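(S)-ureidoglycine aminohydrolase cupin domain-containing protein (Pseudomonas syringae pv. tomato, PDB 3MYX) is of unknown function but belongs to the cupin superfamily and carries a domain related to that of (S)-ureidoglycine aminohydrolase. Local coordinates at residues A[46-57]-A[104-115]; A[58-69]-A[92-103]. All coordinates share one frame; numbering follows the deposited sequence. Where two conformers were deposited one is given.

Interaction 1: A[46-57]-A[104-115]; sequences GIAAGIVEFGTA and DAQPESLWAFCA
Val52 lies against the indole of Trp111, its CB 3.8 Å from the centroid of the five-membered ring and 23° off the ring normal, a CH-pi contact over the face. CG1 continues along the same face to CZ2 of the six-membered ring. Trp111 CG sits between its own backbone N and carbonyl carbon (chi1 56°), which lays the indole across toward strand 47-54, where CH2 meets Phe54 CB at 3.6 Å. Phe113 has the same kind of first torsion and covers the Gly50 backbone: Gly50 N stands 3.4 Å above its ring plane. Phe113 CD2 and CE2 each lie 3.4 Å from Gly50 C, so the ring rests directly on the glycine backbone. Val52 CG2 packs against CD2 of the same ring.

Beneath this layer, eight backbone bonds couple 47-54 to 109-115 as an antiparallel ladder from the Ala48-Ala115 pair to the Phe54-Ser109 pair; the strand axes run at 153°. The other face carries smaller contacts, such as Leu110 CD1 alongside the Glu53 chain, 3.7 Å from its OE2. Past Phe54 the register shifts by two, and a second short ladder begins with Ala105 N bonded to Thr56 O at 2.9 Å. Ser109 OG donates to Gln106 O at 2.7 Å, bracing the 106-108 turn between strands 101-105 and 109-116; the same OG is also hydrogen-bonded to Ser75 N. Farther out, Phe113 makes a cation-pi contact with Arg37, and Phe33 meets Phe54 edge-to-face. The contact thus joins two adjoining strands of a cupin beta-barrel, flanked by strand 37-39 beyond 47-54 and by strand 66-71 beyond 109-116.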
# COMPACT_ATOMS: atom_id res chain seq x y z
N GLY A 46 -13.42 -5.99 4.30
CA GLY A 46 -12.21 -6.77 4.44
C GLY A 46 -10.90 -6.17 4.04
O GLY A 46 -9.86 -6.81 4.24
N ILE A 47 -10.90 -4.97 3.48
CA ILE A 47 -9.63 -4.30 3.19
C ILE A 47 -8.97 -3.85 4.49
O ILE A 47 -9.60 -3.20 5.32
CB ILE A 47 -9.82 -3.13 2.23
CG1 ILE A 47 -10.11 -3.66 0.82
CG2 ILE A 47 -8.57 -2.25 2.18
CD1 ILE A 47 -8.86 -4.17 0.06
N ALA A 48 -7.69 -4.21 4.66
CA ALA A 48 -6.93 -3.90 5.86
C ALA A 48 -5.60 -3.26 5.48
O ALA A 48 -5.03 -3.55 4.42
CB ALA A 48 -6.67 -5.16 6.70
N ALA A 49 -5.11 -2.38 6.34
CA ALA A 49 -3.83 -1.73 6.13
C ALA A 49 -3.13 -1.49 7.46
O ALA A 49 -3.79 -1.31 8.48
CB ALA A 49 -3.99 -0.39 5.35
N GLY A 50 -1.81 -1.49 7.44
CA GLY A 50 -1.06 -1.29 8.65
C GLY A 50 0.40 -1.59 8.44
O GLY A 50 0.94 -1.36 7.34
N ILE A 51 1.04 -2.08 9.50
CA ILE A 51 2.42 -2.53 9.43
C ILE A 51 2.56 -3.90 10.08
O ILE A 51 1.71 -4.35 10.87
CB ILE A 51 3.42 -1.50 10.06
CG1 ILE A 51 3.18 -1.38 11.57
CG2 ILE A 51 3.32 -0.15 9.33
CD1 ILE A 51 4.18 -0.49 12.30
N VAL A 52 3.61 -4.60 9.68
CA VAL A 52 4.01 -5.86 10.30
C VAL A 52 5.44 -5.70 10.80
O VAL A 52 6.30 -5.19 10.08
CB VAL A 52 3.92 -7.06 9.33
CG1 VAL A 52 4.51 -8.32 9.96
CG2 VAL A 52 2.46 -7.28 8.92
N GLU A 53 5.66 -6.08 12.06
CA GLU A 53 6.99 -6.17 12.64
C GLU A 53 7.29 -7.66 12.81
O GLU A 53 6.53 -8.37 13.46
CB GLU A 53 7.03 -5.44 13.98
CG GLU A 53 6.74 -3.96 13.83
CD GLU A 53 6.88 -3.13 15.09
OE1 GLU A 53 7.41 -3.63 16.10
OE2 GLU A 53 6.45 -1.96 15.06
N PHE A 54 8.37 -8.14 12.21
CA PHE A 54 8.68 -9.55 12.24
C PHE A 54 10.17 -9.77 12.07
O PHE A 54 10.86 -8.95 11.45
CB PHE A 54 7.88 -10.25 11.14
CG PHE A 54 7.62 -11.71 11.40
CD1 PHE A 54 6.79 -12.10 12.45
CD2 PHE A 54 8.14 -12.68 10.57
CE1 PHE A 54 6.52 -13.44 12.66
CE2 PHE A 54 7.86 -14.04 10.79
CZ PHE A 54 7.07 -14.41 11.84
N GLY A 55 10.68 -10.85 12.64
CA GLY A 55 12.11 -11.10 12.67
C GLY A 55 12.54 -12.54 12.55
O GLY A 55 13.69 -12.85 12.87
N THR A 56 11.64 -13.40 12.09
CA THR A 56 11.90 -14.82 11.92
C THR A 56 11.29 -15.28 10.57
O THR A 56 10.85 -14.46 9.77
CB THR A 56 11.31 -15.59 13.16
OG1 THR A 56 9.92 -15.27 13.30
CG2 THR A 56 12.03 -15.19 14.47
N ALA A 57 11.23 -16.59 10.34
CA ALA A 57 10.55 -17.15 9.19
C ALA A 57 9.28 -17.87 9.60
O ALA A 57 9.21 -18.50 10.65
CB ALA A 57 11.46 -18.08 8.41
N ASP A 104 10.40 -14.97 5.21
CA ASP A 104 11.62 -15.10 6.00
C ASP A 104 12.18 -13.69 6.24
O ASP A 104 12.81 -13.12 5.36
CB ASP A 104 12.62 -16.01 5.28
CG ASP A 104 13.87 -16.28 6.08
OD1 ASP A 104 14.04 -15.71 7.17
OD2 ASP A 104 14.68 -17.06 5.55
N ALA A 105 11.95 -13.14 7.43
CA ALA A 105 12.35 -11.79 7.80
C ALA A 105 13.65 -11.82 8.58
O ALA A 105 13.83 -12.61 9.50
CB ALA A 105 11.27 -11.12 8.65
N GLN A 106 14.53 -10.89 8.25
CA GLN A 106 15.69 -10.66 9.09
C GLN A 106 15.21 -10.07 10.42
O GLN A 106 14.15 -9.46 10.49
CB GLN A 106 16.68 -9.73 8.39
CG GLN A 106 17.37 -10.42 7.22
CD GLN A 106 18.09 -11.69 7.65
OE1 GLN A 106 17.74 -12.79 7.23
NE2 GLN A 106 19.09 -11.54 8.52
N PRO A 107 15.99 -10.27 11.50
CA PRO A 107 15.55 -9.69 12.76
C PRO A 107 15.25 -8.20 12.66
O PRO A 107 15.95 -7.47 11.94
CB PRO A 107 16.75 -9.93 13.68
CG PRO A 107 17.35 -11.18 13.16
CD PRO A 107 17.23 -11.06 11.66
N GLU A 108 14.20 -7.77 13.35
CA GLU A 108 13.87 -6.35 13.46
C GLU A 108 13.49 -5.76 12.10
O GLU A 108 13.87 -4.64 11.78
CB GLU A 108 15.05 -5.58 14.11
CG GLU A 108 15.60 -6.27 15.36
CD GLU A 108 14.63 -6.25 16.52
OE1 GLU A 108 13.77 -5.35 16.58
OE2 GLU A 108 14.74 -7.14 17.39
N SER A 109 12.75 -6.52 11.29
CA SER A 109 12.23 -6.01 10.02
C SER A 109 10.83 -5.44 10.24
O SER A 109 10.11 -5.82 11.16
CB SER A 109 12.21 -7.11 8.96
OG SER A 109 13.51 -7.56 8.65
N LEU A 110 10.46 -4.52 9.35
CA LEU A 110 9.19 -3.81 9.46
C LEU A 110 8.74 -3.45 8.06
O LEU A 110 9.49 -2.84 7.29
CB LEU A 110 9.35 -2.54 10.32
CG LEU A 110 8.09 -1.77 10.75
CD1 LEU A 110 8.38 -0.94 12.04
CD2 LEU A 110 7.51 -0.88 9.64
N TRP A 111 7.50 -3.81 7.74
CA TRP A 111 6.91 -3.41 6.46
C TRP A 111 5.51 -2.89 6.62
O TRP A 111 4.82 -3.25 7.57
CB TRP A 111 6.93 -4.56 5.47
CG TRP A 111 6.28 -5.86 5.83
CD1 TRP A 111 5.01 -6.27 5.52
CD2 TRP A 111 6.90 -6.99 6.49
NE1 TRP A 111 4.81 -7.56 5.91
CE2 TRP A 111 5.93 -8.02 6.54
CE3 TRP A 111 8.16 -7.21 7.06
CZ2 TRP A 111 6.20 -9.27 7.10
CZ3 TRP A 111 8.41 -8.44 7.66
CH2 TRP A 111 7.44 -9.45 7.66
N ALA A 112 5.10 -2.02 5.70
CA ALA A 112 3.70 -1.65 5.59
C ALA A 112 2.97 -2.70 4.75
O ALA A 112 3.56 -3.36 3.91
CB ALA A 112 3.53 -0.27 4.97
N PHE A 113 1.68 -2.83 4.98
CA PHE A 113 0.87 -3.74 4.19
C PHE A 113 -0.48 -3.16 3.83
O PHE A 113 -1.02 -2.30 4.53
CB PHE A 113 0.67 -5.08 4.93
CG PHE A 113 -0.35 -5.02 6.05
CD1 PHE A 113 -1.70 -5.23 5.82
CD2 PHE A 113 0.03 -4.74 7.36
CE1 PHE A 113 -2.65 -5.15 6.84
CE2 PHE A 113 -0.92 -4.67 8.39
CZ PHE A 113 -2.26 -4.87 8.12
N CYS A 114 -1.02 -3.67 2.73
CA CYS A 114 -2.44 -3.57 2.40
C CYS A 114 -2.89 -4.96 1.98
O CYS A 114 -2.26 -5.60 1.14
CB CYS A 114 -2.66 -2.57 1.27
SG CYS A 114 -4.41 -2.37 0.82
N ALA A 115 -3.97 -5.44 2.60
CA ALA A 115 -4.50 -6.77 2.33
C ALA A 115 -5.97 -6.71 1.99
O ALA A 115 -6.72 -5.98 2.63
CB ALA A 115 -4.30 -7.67 3.55

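Interaction 2: A[58-69]-A[92-103]; sequences LSVEAYPYTEML and SAVIGRGTQVRI. With EDO (1,2-ethanediol), chain D.
Tyr63 inserts its ring among Ile95, Val101 and Ile103, forming the tightly packed part of the contact. Ile95 CG2 touches Tyr63 CG at 3.7 Å and its CD1 lies over one ring face, while Val101 CG1 and Ile103 CD1 reach CD1 and CE1 of the ring obliquely. The ring gets there because Tyr63 CG swings opposite the backbone N (chi1 -155°). Its hydroxyl donates to Glu67 OE1 at 2.7 Å, from above the carboxylate plane, and Glu67 OE2 forms a salt bridge with Arg37. The tyrosine backbone is also fixed: its N bonds to Thr99 O and its O accepts from Gly98 N, gripping the type II turn Gly96-Thr99.

Two antiparallel ladders of the cupin barrel, 58-60 with 101-103 and 66-69 with 92-95, flank this centre, their register offset by one across the 61-65 and 96-100 loops. In the second, Leu69 O accepts from both Ala93 N and Ser92 OG, the latter at 2.7 Å.

The solvent side is built from polar pairs. Arg102 NH1 donates to Ser59 OG at 3.0 Å, edge-on in the guanidinium plane, and Gln100 NE2 meets the syn lone pair of Glu61 OE1 at 2.7 Å, with the carboxylate and amide planes 78° apart. Gln100 OE1 accepts from an ethanediol, probably from the crystallisation liquor, and a water links Glu61 O to Gly98 O.

Arg97, in the turn, is partly exposed: Pro64 O sits 2.9 Å above the centre of its guanidinium without a hydrogen bond, whereas NH2 bonds to Thr117 O and NH1 donates to a water that also bonds to Thr66 OG1. The carbonyl's negative end probably provides electrostatic attraction there. The chemistry thus implies a hydrophobic centre anchored by the buried Tyr63-Glu67 bond and edged by solvent-facing polar pairs.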
# COMPACT_ATOMS: atom_id res chain seq x y z
N LEU A 58 8.29 -17.79 8.73
CA LEU A 58 7.08 -18.58 8.88
C LEU A 58 6.59 -19.02 7.51
O LEU A 58 6.73 -18.34 6.51
CB LEU A 58 5.98 -17.89 9.72
CG LEU A 58 5.22 -16.65 9.22
CD1 LEU A 58 4.37 -16.98 8.02
CD2 LEU A 58 4.35 -16.01 10.32
N SER A 59 6.06 -20.23 7.48
CA SER A 59 5.57 -20.83 6.25
C SER A 59 4.04 -20.92 6.33
O SER A 59 3.48 -21.30 7.37
CB SER A 59 6.18 -22.22 6.07
OG SER A 59 7.58 -22.17 5.81
N VAL A 60 3.38 -20.58 5.24
CA VAL A 60 1.94 -20.60 5.13
C VAL A 60 1.56 -21.49 3.95
O VAL A 60 2.05 -21.28 2.83
CB VAL A 60 1.40 -19.18 4.91
CG1 VAL A 60 -0.14 -19.16 4.98
CG2 VAL A 60 2.00 -18.21 5.94
N GLU A 61 0.71 -22.49 4.17
CA GLU A 61 0.37 -23.43 3.10
C GLU A 61 -0.46 -22.78 1.99
O GLU A 61 -0.25 -23.06 0.82
CB GLU A 61 -0.33 -24.67 3.65
CG GLU A 61 -0.81 -25.68 2.60
CD GLU A 61 0.23 -26.03 1.55
OE1 GLU A 61 1.44 -26.02 1.89
OE2 GLU A 61 -0.17 -26.31 0.40
N ALA A 62 -1.41 -21.90 2.36
CA ALA A 62 -2.25 -21.20 1.38
C ALA A 62 -2.53 -19.82 1.95
O ALA A 62 -3.35 -19.67 2.84
CB ALA A 62 -3.54 -21.97 1.13
N TYR A 63 -1.86 -18.80 1.43
CA TYR A 63 -1.96 -17.49 2.03
C TYR A 63 -3.42 -17.02 1.99
O TYR A 63 -4.06 -17.15 0.95
CB TYR A 63 -1.02 -16.47 1.35
CG TYR A 63 -0.67 -15.35 2.28
CD1 TYR A 63 0.26 -15.55 3.31
CD2 TYR A 63 -1.31 -14.12 2.21
CE1 TYR A 63 0.54 -14.54 4.22
CE2 TYR A 63 -1.04 -13.11 3.14
CZ TYR A 63 -0.11 -13.33 4.14
OH TYR A 63 0.20 -12.37 5.08
N PRO A 64 -3.96 -16.52 3.10
CA PRO A 64 -5.41 -16.36 3.18
C PRO A 64 -5.94 -15.08 2.53
O PRO A 64 -7.14 -14.95 2.37
CB PRO A 64 -5.66 -16.31 4.68
CG PRO A 64 -4.40 -15.75 5.25
CD PRO A 64 -3.33 -16.39 4.43
N TYR A 65 -5.04 -14.16 2.21
CA TYR A 65 -5.39 -12.85 1.71
C TYR A 65 -4.64 -12.59 0.41
O TYR A 65 -3.66 -13.26 0.11
CB TYR A 65 -4.96 -11.78 2.71
CG TYR A 65 -5.30 -12.01 4.17
CD1 TYR A 65 -6.51 -12.60 4.55
CD2 TYR A 65 -4.44 -11.60 5.17
CE1 TYR A 65 -6.82 -12.79 5.89
CE2 TYR A 65 -4.75 -11.78 6.50
CZ TYR A 65 -5.95 -12.36 6.85
OH TYR A 65 -6.23 -12.53 8.18
N THR A 66 -5.06 -11.56 -0.33
CA THR A 66 -4.15 -10.91 -1.28
C THR A 66 -3.46 -9.82 -0.48
O THR A 66 -4.13 -8.99 0.11
CB THR A 66 -4.87 -10.30 -2.47
OG1 THR A 66 -5.64 -11.32 -3.11
CG2 THR A 66 -3.88 -9.68 -3.44
N GLU A 67 -2.14 -9.81 -0.43
CA GLU A 67 -1.42 -8.87 0.44
C GLU A 67 -0.19 -8.27 -0.22
O GLU A 67 0.66 -8.98 -0.74
CB GLU A 67 -1.08 -9.53 1.79
CG GLU A 67 -0.48 -8.55 2.80
CD GLU A 67 -0.47 -9.08 4.24
OE1 GLU A 67 -1.12 -10.10 4.57
OE2 GLU A 67 0.17 -8.38 5.07
N MSE A 68 -0.11 -6.95 -0.18
CA MSE A 68 1.03 -6.19 -0.65
C MSE A 68 1.88 -5.79 0.52
O MSE A 68 1.37 -5.33 1.54
CB MSE A 68 0.57 -4.91 -1.34
CG MSE A 68 1.73 -4.03 -1.78
SE MSE A 68 1.01 -2.39 -2.37
CE MSE A 68 2.54 -1.70 -3.29
N LEU A 69 3.20 -5.96 0.36
CA LEU A 69 4.21 -5.58 1.36
C LEU A 69 5.11 -4.49 0.79
O LEU A 69 5.52 -4.59 -0.35
CB LEU A 69 5.15 -6.78 1.69
CG LEU A 69 4.61 -8.06 2.33
CD1 LEU A 69 3.82 -8.90 1.32
CD2 LEU A 69 5.75 -8.86 2.95
N SER A 92 8.97 -3.63 -2.84
CA SER A 92 7.62 -4.10 -2.63
C SER A 92 7.33 -5.35 -3.46
O SER A 92 7.95 -5.60 -4.50
CB SER A 92 6.65 -2.97 -3.01
OG SER A 92 5.30 -3.34 -2.78
N ALA A 93 6.40 -6.16 -2.95
CA ALA A 93 5.92 -7.34 -3.64
C ALA A 93 4.49 -7.61 -3.22
O ALA A 93 3.99 -7.07 -2.23
CB ALA A 93 6.78 -8.57 -3.36
N VAL A 94 3.84 -8.48 -3.99
CA VAL A 94 2.48 -8.93 -3.71
C VAL A 94 2.48 -10.45 -3.52
O VAL A 94 3.11 -11.17 -4.29
CB VAL A 94 1.52 -8.61 -4.89
CG1 VAL A 94 0.08 -9.00 -4.52
CG2 VAL A 94 1.64 -7.16 -5.26
N ILE A 95 1.80 -10.91 -2.47
CA ILE A 95 1.48 -12.33 -2.28
C ILE A 95 0.03 -12.51 -2.72
O ILE A 95 -0.88 -11.92 -2.12
CB ILE A 95 1.63 -12.74 -0.81
CG1 ILE A 95 3.05 -12.46 -0.30
CG2 ILE A 95 1.27 -14.21 -0.65
CD1 ILE A 95 3.25 -12.68 1.20
N GLY A 96 -0.21 -13.27 -3.77
CA GLY A 96 -1.55 -13.51 -4.20
C GLY A 96 -2.29 -14.41 -3.23
O GLY A 96 -1.68 -15.22 -2.48
N ARG A 97 -3.61 -14.32 -3.23
CA ARG A 97 -4.41 -15.22 -2.41
C ARG A 97 -4.14 -16.69 -2.82
O ARG A 97 -4.09 -17.00 -4.01
CB ARG A 97 -5.90 -14.87 -2.55
CG ARG A 97 -6.77 -15.29 -1.38
CD ARG A 97 -8.21 -14.83 -1.57
NE ARG A 97 -9.04 -15.02 -0.37
CZ ARG A 97 -9.33 -14.09 0.56
NH1 ARG A 97 -8.89 -12.82 0.46
NH2 ARG A 97 -10.09 -14.44 1.62
N GLY A 98 -3.96 -17.56 -1.83
CA GLY A 98 -3.76 -18.99 -2.05
C GLY A 98 -2.32 -19.41 -2.21
O GLY A 98 -2.04 -20.61 -2.34
N THR A 99 -1.39 -18.46 -2.22
CA THR A 99 0.02 -18.77 -2.43
C THR A 99 0.59 -19.61 -1.29
O THR A 99 0.41 -19.29 -0.13
CB THR A 99 0.85 -17.48 -2.56
OG1 THR A 99 0.26 -16.60 -3.52
CG2 THR A 99 2.26 -17.77 -3.02
N GLN A 100 1.30 -20.70 -1.64
CA GLN A 100 2.12 -21.40 -0.67
C GLN A 100 3.40 -20.59 -0.52
O GLN A 100 4.15 -20.42 -1.48
CB GLN A 100 2.43 -22.81 -1.13
CG GLN A 100 3.15 -23.62 -0.09
CD GLN A 100 3.71 -24.90 -0.66
OE1 GLN A 100 4.66 -24.88 -1.43
NE2 GLN A 100 3.13 -26.02 -0.26
N VAL A 101 3.62 -20.02 0.65
CA VAL A 101 4.68 -19.02 0.78
C VAL A 101 5.39 -19.13 2.12
O VAL A 101 4.75 -19.32 3.17
CB VAL A 101 4.14 -17.58 0.55
CG1 VAL A 101 3.10 -17.21 1.59
CG2 VAL A 101 5.28 -16.56 0.50
N ARG A 102 6.70 -18.98 2.07
CA ARG A 102 7.52 -18.81 3.26
C ARG A 102 7.97 -17.36 3.29
O ARG A 102 8.47 -16.82 2.29
CB ARG A 102 8.71 -19.77 3.27
CG ARG A 102 9.61 -19.64 4.48
CD ARG A 102 10.60 -20.78 4.46
NE ARG A 102 11.58 -20.77 5.53
CZ ARG A 102 11.38 -21.24 6.76
NH1 ARG A 102 10.20 -21.73 7.14
NH2 ARG A 102 12.36 -21.19 7.64
N ILE A 103 7.74 -16.72 4.43
CA ILE A 103 8.07 -15.33 4.67
C ILE A 103 9.21 -15.33 5.68
O ILE A 103 9.01 -15.67 6.83
CB ILE A 103 6.84 -14.57 5.22
CG1 ILE A 103 5.65 -14.71 4.25
CG2 ILE A 103 7.18 -13.10 5.50
CD1 ILE A 103 4.32 -14.12 4.72
C1 EDO D . 7.67 -22.76 -0.36
O1 EDO D . 6.80 -23.39 -1.30
C2 EDO D . 6.92 -22.47 0.92
O2 EDO D . 6.46 -23.71 1.52
O HOH W 1 -1.24 -23.22 -1.89
O HOH W 2 -8.39 -11.34 -1.94

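Overall arrangement
Of the strands in these contacts, 47-54 comes first, and the chain passes directly into strand 57-60 and then 66-71. Interaction 2 closes the inner loop when 92-103 returns to 58-69; interaction 1 closes the outer one when 104-115 returns to 46-57, so the two nest without crossing. Their centres are about 11 Å apart. Strand 101-105 serves both, pairing with 57-60 in a four-stranded sheet, while 109-116 lies between 47-54 and 66-71 in the larger sheet. Cys114 O and Met68 N, 2.9 Å apart, probably form a hydrogen bond that joins the contacts directly. Together they tie the four-stranded sheet to the larger curled sheet in the N-terminal half, probably one of two cupin barrels.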